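Local structure of GphF (Cystobacter violaceus, 6MFC) at residues D37-L42 against A81-R86; G156-Q161 against E169-G174; G185-H190 against V215-R220. The protein probably catalyses decarboxylation of an acyl starter unit in the initiation of polyketide biosynthesis, using a fold related to GNAT acetyltransferases. All blocks are in the same frame, centred on the assembly; numbering follows the deposited sequence.

In the fold
All three contacts lie in one GNAT-like chain. Contacts 1 and 3 each set a helix against the same mixed sheet, on opposite sides of the chain's centre, with their own centres about 21 Å apart. Contact 1 is buried and mostly apolar, with one water bridging its polar atoms. Contact 3 is partly buried and is held by a pair of histidines. Contact 2 uses no strand. It joins a turn leading into a short helix to helix 168-172. It is partly buried and peripheral, its centre about 18 Å from the centre of the chain, and a tyrosine wedged among side chains forms its core. Helix 182-190 of contact 3 follows helix 168-172 in the chain. The nearest atoms of contacts 2 and 3 are about 5 Å apart.

Contact 1: D37-L42 against A81-R86; sequences DALCAL and ATYAQR
Helix 37-42 runs across strand 81-86 at a steep angle, -102°, and their axes approach to 10.5 Å. The backbones come nearest at Leu39 and Ala81, whose CA atoms are 7.2 Å apart. No direct hydrogen bond joins the segments. The contact is made by two leucines of the helix and by Ala81 and Tyr83 of the strand.

Ala81 fits against both leucines. Its CB lies 3.6 Å from Leu42 CD2 and 3.8 Å from Leu39 CD2, so one small methyl group meets a branch of each. Leu42 CG is anti to its backbone N (chi1 176°), which carries it toward the strand, and chi2 (65°) turns the CD2 branch to Ala81 CB.

Tyr83 and Leu39 slide past each other in opposite directions. The CD1 branch of Leu39 sits at the edge of the Tyr83 ring, 4.2 Å from CE1. The phenol oxygen reaches the base of the leucine, with OH 3.5 Å from Leu39 CB. A water completes the link. It donates to Leu39 O at 2.9 Å and accepts from Tyr83 OH at 2.8 Å, lying in the plane of the ring. The phenol and a carbonyl of the helix are thus both satisfied in a buried place.

Helix 55-64 flanks the same region. Its Leu58 touches Tyr83, its Val62 touches Leu39, and Arg61 makes a cation-pi contact with the Tyr83 ring. Thr82 packs on helix 128-140. Strand 77-87 is paired with strands 70-74 and 111-119. The contact lays helix 36-46, the first helix of the GNAT-like fold, against this inner strand of the sheet.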
loop_
_atom_site.group_PDB
_atom_site.type_symbol
_atom_site.label_atom_id
_atom_site.label_comp_id
_atom_site.label_asym_id
_atom_site.label_seq_id
_atom_site.Cartn_x
_atom_site.Cartn_y
_atom_site.Cartn_z
ATOM N N ASP A 37 -9.883 -16.994 1.770
ATOM C CA ASP A 37 -11.253 -16.664 1.385
ATOM C C ASP A 37 -11.701 -15.343 1.995
ATOM O O ASP A 37 -12.463 -14.596 1.369
ATOM C CB ASP A 37 -12.200 -17.788 1.797
ATOM C CG ASP A 37 -11.781 -19.132 1.242
ATOM O OD1 ASP A 37 -10.706 -19.627 1.640
ATOM O OD2 ASP A 37 -12.526 -19.695 0.412
ATOM N N ALA A 38 -11.241 -15.037 3.208
ATOM C CA ALA A 38 -11.557 -13.753 3.820
ATOM C C ALA A 38 -10.745 -12.628 3.194
ATOM O O ALA A 38 -11.256 -11.518 3.009
ATOM C CB ALA A 38 -11.315 -13.816 5.328
ATOM N N LEU A 39 -9.479 -12.896 2.861
ATOM C CA LEU A 39 -8.650 -11.876 2.228
ATOM C C LEU A 39 -9.186 -11.498 0.853
ATOM O O LEU A 39 -9.090 -10.334 0.447
ATOM C CB LEU A 39 -7.204 -12.364 2.126
ATOM C CG LEU A 39 -6.488 -12.611 3.456
ATOM C CD1 LEU A 39 -5.056 -13.078 3.229
ATOM C CD2 LEU A 39 -6.521 -11.364 4.326
ATOM N N CYS A 40 -9.756 -12.462 0.127
ATOM C CA CYS A 40 -10.404 -12.140 -1.139
ATOM C C CYS A 40 -11.694 -11.364 -0.912
ATOM O O CYS A 40 -12.009 -10.436 -1.668
ATOM C CB CYS A 40 -10.679 -13.418 -1.931
ATOM S SG CYS A 40 -9.199 -14.276 -2.511
ATOM N N ALA A 41 -12.456 -11.734 0.122
ATOM C CA ALA A 41 -13.685 -11.013 0.435
ATOM C C ALA A 41 -13.390 -9.577 0.847
ATOM O O ALA A 41 -14.081 -8.645 0.416
ATOM C CB ALA A 41 -14.453 -11.742 1.536
ATOM N N LEU A 42 -12.372 -9.380 1.687
ATOM C CA LEU A 42 -11.964 -8.027 2.046
ATOM C C LEU A 42 -11.478 -7.261 0.822
ATOM O O LEU A 42 -11.724 -6.056 0.694
ATOM C CB LEU A 42 -10.873 -8.076 3.115
ATOM C CG LEU A 42 -10.286 -6.726 3.529
ATOM C CD1 LEU A 42 -11.344 -5.868 4.207
ATOM C CD2 LEU A 42 -9.078 -6.916 4.430
ATOM N N ALA A 81 -6.137 -5.880 6.352
ATOM C CA ALA A 81 -5.066 -6.739 5.867
ATOM C C ALA A 81 -3.941 -5.889 5.293
ATOM O O ALA A 81 -4.189 -4.924 4.564
ATOM C CB ALA A 81 -5.573 -7.719 4.802
ATOM N N THR A 82 -2.704 -6.257 5.623
ATOM C CA THR A 82 -1.519 -5.583 5.111
ATOM C C THR A 82 -0.559 -6.617 4.543
ATOM O O THR A 82 -0.262 -7.621 5.197
ATOM C CB THR A 82 -0.826 -4.766 6.205
ATOM O OG1 THR A 82 -1.647 -3.649 6.561
ATOM C CG2 THR A 82 0.518 -4.262 5.715
ATOM N N TYR A 83 -0.078 -6.370 3.327
ATOM C CA TYR A 83 0.887 -7.234 2.666
ATOM C C TYR A 83 2.200 -6.487 2.481
ATOM O O TYR A 83 2.215 -5.272 2.261
ATOM C CB TYR A 83 0.366 -7.708 1.310
ATOM C CG TYR A 83 -1.041 -8.255 1.354
ATOM C CD1 TYR A 83 -1.274 -9.602 1.594
ATOM C CD2 TYR A 83 -2.134 -7.426 1.151
ATOM C CE1 TYR A 83 -2.560 -10.108 1.631
ATOM C CE2 TYR A 83 -3.424 -7.922 1.187
ATOM C CZ TYR A 83 -3.632 -9.264 1.427
ATOM O OH TYR A 83 -4.915 -9.762 1.464
ATOM N N ALA A 84 3.306 -7.223 2.564
ATOM C CA ALA A 84 4.616 -6.609 2.413
ATOM C C ALA A 84 5.633 -7.668 2.015
ATOM O O ALA A 84 5.483 -8.848 2.342
ATOM C CB ALA A 84 5.060 -5.904 3.698
ATOM N N GLN A 85 6.667 -7.228 1.302
ATOM C CA GLN A 85 7.798 -8.078 0.965
ATOM C C GLN A 85 9.072 -7.256 1.081
ATOM O O GLN A 85 9.054 -6.028 0.974
ATOM C CB GLN A 85 7.678 -8.681 -0.441
ATOM C CG GLN A 85 7.849 -7.690 -1.580
ATOM C CD GLN A 85 7.671 -8.336 -2.942
ATOM O OE1 GLN A 85 7.301 -9.506 -3.043
ATOM N NE2 GLN A 85 7.937 -7.575 -3.999
ATOM N N ARG A 86 10.180 -7.951 1.311
ATOM C CA ARG A 86 11.472 -7.310 1.516
ATOM C C ARG A 86 12.193 -7.201 0.178
ATOM O O ARG A 86 12.419 -8.214 -0.494
ATOM C CB ARG A 86 12.302 -8.103 2.524
ATOM C CG ARG A 86 13.513 -7.369 3.065
ATOM C CD ARG A 86 14.031 -8.050 4.320
ATOM N NE ARG A 86 15.117 -7.304 4.947
ATOM C CZ ARG A 86 15.580 -7.550 6.167
ATOM N NH1 ARG A 86 15.050 -8.521 6.898
ATOM N NH2 ARG A 86 16.571 -6.821 6.661
HETATM O O HOH W 1 -7.128 -8.172 0.819
#

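Contact 2: G156-Q161 against E169-G174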
loop_
_atom_site.group_PDB
_atom_site.type_symbol
_atom_site.label_atom_id
_atom_site.label_comp_id
_atom_site.label_asym_id
_atom_site.label_seq_id
_atom_site.Cartn_x
_atom_site.Cartn_y
_atom_site.Cartn_z
ATOM N N GLY A 156 -6.829 9.294 -4.808
ATOM C CA GLY A 156 -8.226 8.914 -4.837
ATOM C C GLY A 156 -9.149 9.961 -5.427
ATOM O O GLY A 156 -10.277 9.644 -5.815
ATOM N N ASP A 157 -8.691 11.209 -5.501
ATOM C CA ASP A 157 -9.497 12.316 -6.006
ATOM C C ASP A 157 -8.683 13.174 -6.967
ATOM O O ASP A 157 -8.640 14.402 -6.865
ATOM C CB ASP A 157 -10.043 13.156 -4.855
ATOM C CG ASP A 157 -11.124 14.123 -5.299
ATOM O OD1 ASP A 157 -11.650 13.959 -6.419
ATOM O OD2 ASP A 157 -11.442 15.052 -4.527
ATOM N N TYR A 158 -8.014 12.532 -7.919
ATOM C CA TYR A 158 -7.304 13.276 -8.951
ATOM C C TYR A 158 -8.214 13.695 -10.107
ATOM O O TYR A 158 -8.065 14.819 -10.605
ATOM C CB TYR A 158 -6.118 12.479 -9.499
ATOM C CG TYR A 158 -5.459 13.175 -10.670
ATOM C CD1 TYR A 158 -4.819 14.395 -10.501
ATOM C CD2 TYR A 158 -5.500 12.628 -11.946
ATOM C CE1 TYR A 158 -4.227 15.046 -11.562
ATOM C CE2 TYR A 158 -4.909 13.273 -13.016
ATOM C CZ TYR A 158 -4.274 14.482 -12.817
ATOM O OH TYR A 158 -3.682 15.134 -13.875
ATOM N N PRO A 159 -9.138 12.843 -10.585
ATOM C CA PRO A 159 -10.006 13.267 -11.701
ATOM C C PRO A 159 -10.709 14.597 -11.488
ATOM O O PRO A 159 -10.953 15.315 -12.466
ATOM C CB PRO A 159 -11.010 12.113 -11.808
ATOM C CG PRO A 159 -10.234 10.933 -11.402
ATOM C CD PRO A 159 -9.311 11.402 -10.305
ATOM N N ARG A 160 -11.048 14.956 -10.247
ATOM C CA ARG A 160 -11.649 16.264 -10.013
ATOM C C ARG A 160 -10.642 17.388 -10.217
ATOM O O ARG A 160 -11.034 18.516 -10.538
ATOM C CB ARG A 160 -12.241 16.338 -8.607
ATOM C CG ARG A 160 -13.249 17.462 -8.429
ATOM C CD ARG A 160 -13.509 17.745 -6.964
ATOM N NE ARG A 160 -13.849 16.533 -6.226
ATOM C CZ ARG A 160 -14.151 16.507 -4.932
ATOM N NH1 ARG A 160 -14.156 17.633 -4.229
ATOM N NH2 ARG A 160 -14.447 15.359 -4.339
ATOM N N GLN A 161 -9.352 17.108 -10.036
ATOM C CA GLN A 161 -8.316 18.097 -10.301
ATOM C C GLN A 161 -7.852 18.078 -11.749
ATOM O O GLN A 161 -7.420 19.115 -12.266
ATOM C CB GLN A 161 -7.118 17.873 -9.375
ATOM C CG GLN A 161 -7.449 18.000 -7.899
ATOM C CD GLN A 161 -7.886 19.399 -7.515
ATOM O OE1 GLN A 161 -7.451 20.385 -8.111
ATOM N NE2 GLN A 161 -8.751 19.493 -6.513
ATOM N N GLU A 169 1.666 15.574 -11.280
ATOM C CA GLU A 169 2.824 15.824 -10.427
ATOM C C GLU A 169 2.590 17.015 -9.503
ATOM O O GLU A 169 2.939 16.964 -8.318
ATOM C CB GLU A 169 4.074 16.043 -11.281
ATOM C CG GLU A 169 5.336 16.282 -10.463
ATOM C CD GLU A 169 6.565 16.503 -11.325
ATOM O OE1 GLU A 169 6.492 16.253 -12.547
ATOM O OE2 GLU A 169 7.605 16.929 -10.778
ATOM N N ASP A 170 2.003 18.094 -10.026
ATOM C CA ASP A 170 1.701 19.243 -9.179
ATOM C C ASP A 170 0.651 18.893 -8.131
ATOM O O ASP A 170 0.756 19.315 -6.973
ATOM C CB ASP A 170 1.235 20.424 -10.033
ATOM C CG ASP A 170 2.369 21.076 -10.801
ATOM O OD1 ASP A 170 3.525 21.011 -10.332
ATOM O OD2 ASP A 170 2.103 21.661 -11.872
ATOM N N TYR A 171 -0.367 18.120 -8.517
ATOM C CA TYR A 171 -1.384 17.708 -7.557
ATOM C C TYR A 171 -0.796 16.800 -6.486
ATOM O O TYR A 171 -1.126 16.933 -5.302
ATOM C CB TYR A 171 -2.534 17.005 -8.276
ATOM C CG TYR A 171 -3.557 16.402 -7.341
ATOM C CD1 TYR A 171 -4.281 17.199 -6.465
ATOM C CD2 TYR A 171 -3.803 15.034 -7.337
ATOM C CE1 TYR A 171 -5.217 16.653 -5.607
ATOM C CE2 TYR A 171 -4.739 14.479 -6.485
ATOM C CZ TYR A 171 -5.443 15.292 -5.623
ATOM O OH TYR A 171 -6.377 14.744 -4.772
ATOM N N VAL A 172 0.075 15.872 -6.886
ATOM C CA VAL A 172 0.693 14.963 -5.924
ATOM C C VAL A 172 1.557 15.737 -4.937
ATOM O O VAL A 172 1.507 15.498 -3.724
ATOM C CB VAL A 172 1.497 13.877 -6.662
ATOM C CG1 VAL A 172 2.441 13.172 -5.709
ATOM C CG2 VAL A 172 0.552 12.877 -7.312
ATOM N N HIS A 173 2.350 16.683 -5.432
ATOM C CA HIS A 173 3.199 17.490 -4.567
ATOM C C HIS A 173 2.456 18.650 -3.916
ATOM O O HIS A 173 3.095 19.491 -3.274
ATOM C CB HIS A 173 4.405 18.012 -5.352
ATOM C CG HIS A 173 5.458 16.976 -5.594
ATOM N ND1 HIS A 173 5.456 16.158 -6.703
ATOM C CD2 HIS A 173 6.536 16.615 -4.860
ATOM C CE1 HIS A 173 6.494 15.343 -6.646
ATOM N NE2 HIS A 173 7.166 15.599 -5.538
ATOM N N GLY A 174 1.135 18.712 -4.062
ATOM C CA GLY A 174 0.356 19.742 -3.404
ATOM C C GLY A 174 0.605 21.148 -3.895
ATOM O O GLY A 174 0.243 22.105 -3.205
#
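Tyr158 and Tyr171 both carry CG anti to the backbone N, with chi1 of 174° and 173°. This turns Tyr171 toward segment 156-161 and sets the Tyr158 ring alongside it. Helix 168-172 ends in a Schellman motif with Gly174, at positive phi, as the C-prime residue. Gly174 N bonds to Tyr171 O, and Arg175 N bonds to Asp170 O. Tyr171 lies on the last turn of this helix.

The tyrosine is the centre of the contact. The side chains of Tyr158 and Tyr171 slide past each other in opposite directions, with ring centroids 5.7 Å apart and planes at 37°. The pair is oblique. The rim of Tyr158 makes the touch, through CD1 at 3.4 Å from Tyr171 CD2. Gln161 CB lies over one face of the Tyr171 ring, toward the rim. Gln161 CG, placed anti to the carbonyl carbon, is 3.5 Å from Tyr171 CE1. The bend at chi2 then turns the amide, but the aliphatic part makes the touch.

The phenol end of Tyr171 arrives at Asp157, where its OH is 3.1 Å from Asp157 O. The hydroxyl is hydrogen-bonded to Asp181 OD2. The same carboxylate oxygen accepts from Asp157 N, so Asp181 ties both segments together from outside. Tyr168 meets the Tyr158 ring edge-to-face.

Asp157 OD2 also forms a salt bridge with Arg160 NH2. The oxygen sits over a guanidinium face, toward its rim, so only charges pair and no N-H points at it. In segment 169-174, Glu169 O is gripped from opposite faces of its plane by His173 N at 3.0 Å and by His173 ND1 at 3.1 Å.

Contact 3: G185-H190 against V215-R220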
loop_
_atom_site.group_PDB
_atom_site.type_symbol
_atom_site.label_atom_id
_atom_site.label_comp_id
_atom_site.label_asym_id
_atom_site.label_seq_id
_atom_site.Cartn_x
_atom_site.Cartn_y
_atom_site.Cartn_z
ATOM N N GLY A 185 -2.242 11.689 1.627
ATOM C CA GLY A 185 -2.108 12.255 2.957
ATOM C C GLY A 185 -2.109 11.223 4.065
ATOM O O GLY A 185 -1.665 11.519 5.180
ATOM N N PHE A 186 -2.608 10.016 3.783
ATOM C CA PHE A 186 -2.518 8.926 4.748
ATOM C C PHE A 186 -1.066 8.593 5.064
ATOM O O PHE A 186 -0.699 8.415 6.233
ATOM C CB PHE A 186 -3.253 7.697 4.210
ATOM C CG PHE A 186 -3.146 6.485 5.093
ATOM C CD1 PHE A 186 -3.799 6.439 6.313
ATOM C CD2 PHE A 186 -2.405 5.385 4.695
ATOM C CE1 PHE A 186 -3.706 5.325 7.124
ATOM C CE2 PHE A 186 -2.310 4.267 5.502
ATOM C CZ PHE A 186 -2.961 4.236 6.718
ATOM N N HIS A 187 -0.219 8.516 4.036
ATOM C CA HIS A 187 1.197 8.251 4.264
ATOM C C HIS A 187 1.958 9.529 4.594
ATOM O O HIS A 187 2.833 9.522 5.468
ATOM C CB HIS A 187 1.807 7.566 3.042
ATOM C CG HIS A 187 1.262 6.198 2.783
ATOM N ND1 HIS A 187 1.733 5.075 3.429
ATOM C CD2 HIS A 187 0.286 5.769 1.947
ATOM C CE1 HIS A 187 1.071 4.013 3.004
ATOM N NE2 HIS A 187 0.188 4.407 2.103
ATOM N N LEU A 188 1.639 10.630 3.909
ATOM C CA LEU A 188 2.279 11.905 4.217
ATOM C C LEU A 188 1.994 12.329 5.652
ATOM O O LEU A 188 2.868 12.884 6.329
ATOM C CB LEU A 188 1.807 12.981 3.240
ATOM C CG LEU A 188 1.997 12.719 1.745
ATOM C CD1 LEU A 188 1.318 13.804 0.923
ATOM C CD2 LEU A 188 3.473 12.622 1.394
ATOM N N GLY A 189 0.776 12.072 6.134
ATOM C CA GLY A 189 0.428 12.464 7.487
ATOM C C GLY A 189 1.218 11.727 8.548
ATOM O O GLY A 189 1.495 12.281 9.616
ATOM N N HIS A 190 1.597 10.478 8.278
ATOM C CA HIS A 190 2.346 9.718 9.270
ATOM C C HIS A 190 3.836 10.034 9.229
ATOM O O HIS A 190 4.516 9.918 10.255
ATOM C CB HIS A 190 2.100 8.219 9.083
ATOM C CG HIS A 190 0.799 7.749 9.658
ATOM N ND1 HIS A 190 -0.410 7.944 9.025
ATOM C CD2 HIS A 190 0.515 7.114 10.820
ATOM C CE1 HIS A 190 -1.381 7.440 9.767
ATOM N NE2 HIS A 190 -0.846 6.930 10.862
ATOM N N VAL A 215 6.064 6.432 -1.983
ATOM C CA VAL A 215 6.167 6.998 -0.643
ATOM C C VAL A 215 7.249 6.238 0.110
ATOM O O VAL A 215 7.442 5.034 -0.090
ATOM C CB VAL A 215 4.820 6.944 0.111
ATOM C CG1 VAL A 215 3.776 7.779 -0.611
ATOM C CG2 VAL A 215 4.340 5.510 0.257
ATOM N N ILE A 216 7.974 6.951 0.968
ATOM C CA ILE A 216 9.089 6.378 1.716
ATOM C C ILE A 216 8.920 6.736 3.185
ATOM O O ILE A 216 8.898 7.921 3.539
ATOM C CB ILE A 216 10.451 6.871 1.197
ATOM C CG1 ILE A 216 10.633 6.498 -0.276
ATOM C CG2 ILE A 216 11.577 6.287 2.035
ATOM C CD1 ILE A 216 11.945 6.968 -0.860
ATOM N N HIS A 217 8.805 5.717 4.035
ATOM C CA HIS A 217 8.747 5.897 5.485
ATOM C C HIS A 217 10.133 5.606 6.047
ATOM O O HIS A 217 10.485 4.449 6.292
ATOM C CB HIS A 217 7.700 4.983 6.118
ATOM C CG HIS A 217 6.285 5.377 5.831
ATOM N ND1 HIS A 217 5.567 6.222 6.650
ATOM C CD2 HIS A 217 5.447 5.024 4.829
ATOM C CE1 HIS A 217 4.350 6.379 6.159
ATOM N NE2 HIS A 217 4.253 5.663 5.053
ATOM N N ALA A 218 10.925 6.657 6.243
ATOM C CA ALA A 218 12.206 6.498 6.916
ATOM C C ALA A 218 11.987 5.993 8.338
ATOM O O ALA A 218 10.988 6.313 8.987
ATOM C CB ALA A 218 12.972 7.821 6.935
ATOM N N LEU A 219 12.932 5.188 8.822
ATOM C CA LEU A 219 12.791 4.546 10.120
ATOM C C LEU A 219 13.759 5.062 11.174
ATOM O O LEU A 219 13.556 4.784 12.360
ATOM C CB LEU A 219 12.966 3.026 9.985
ATOM C CG LEU A 219 11.939 2.303 9.111
ATOM C CD1 LEU A 219 12.097 0.798 9.236
ATOM C CD2 LEU A 219 10.523 2.727 9.467
ATOM N N ARG A 220 14.801 5.792 10.787
ATOM C CA ARG A 220 15.790 6.269 11.749
ATOM C C ARG A 220 16.139 7.735 11.511
ATOM O O ARG A 220 16.639 8.103 10.447
ATOM C CB ARG A 220 17.053 5.405 11.685
ATOM C CG ARG A 220 16.777 3.916 11.826
ATOM C CD ARG A 220 18.040 3.081 11.765
ATOM N NE ARG A 220 17.722 1.659 11.675
ATOM C CZ ARG A 220 17.383 0.901 12.713
ATOM N NH1 ARG A 220 17.318 1.427 13.929
ATOM N NH2 ARG A 220 17.109 -0.384 12.535
#
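The imidazole of His187 has a neighbour on each face and is held at its edge. Val215 CG2 lies over one face, 4.2 Å from the ring centroid and close to the normal, in a CH-pi contact. The opposite face carries Phe186 CD2, from the same helix, lying toward the rim. At the edge, near the ring plane, sits His217 NE2.

This edge contact is a hydrogen bond. His187 ND1 and His217 NE2 are 3.1 Å apart, and either could be the donor. The two rings meet rim to rim, with planes at 60°, and neither lies over the face of the other. Each histidine has CG anti to its carbonyl carbon, near -70° in chi1, and the side chains cross at about a right angle and join nitrogen to nitrogen.

His190 adds a second touch at the rim of His217, with CB 4.1 Å from CE1. Its own ring turns back to the helix. His190 ND1 donates to Phe186 O at 2.8 Å, with the nitrogen almost in line with the C=O bond.

The backbones run in nearly the same direction, 24° apart, and the axes of helix and strand are 9.1 Å from each other. Helix 128-140 borders the contact through Leu133, which touches both Phe186 and His190. The nearest atoms of a pentaethylene glycol and the His187 side chain are about 3 Å apart. The glycol is probably from the crystallisation liquor, though such molecules often mark pockets.

Strand 212-218 is antiparallel to both its neighbours. This last strand is inserted between 148-153 and 193-198, as in the C-terminal half of the GNAT fold.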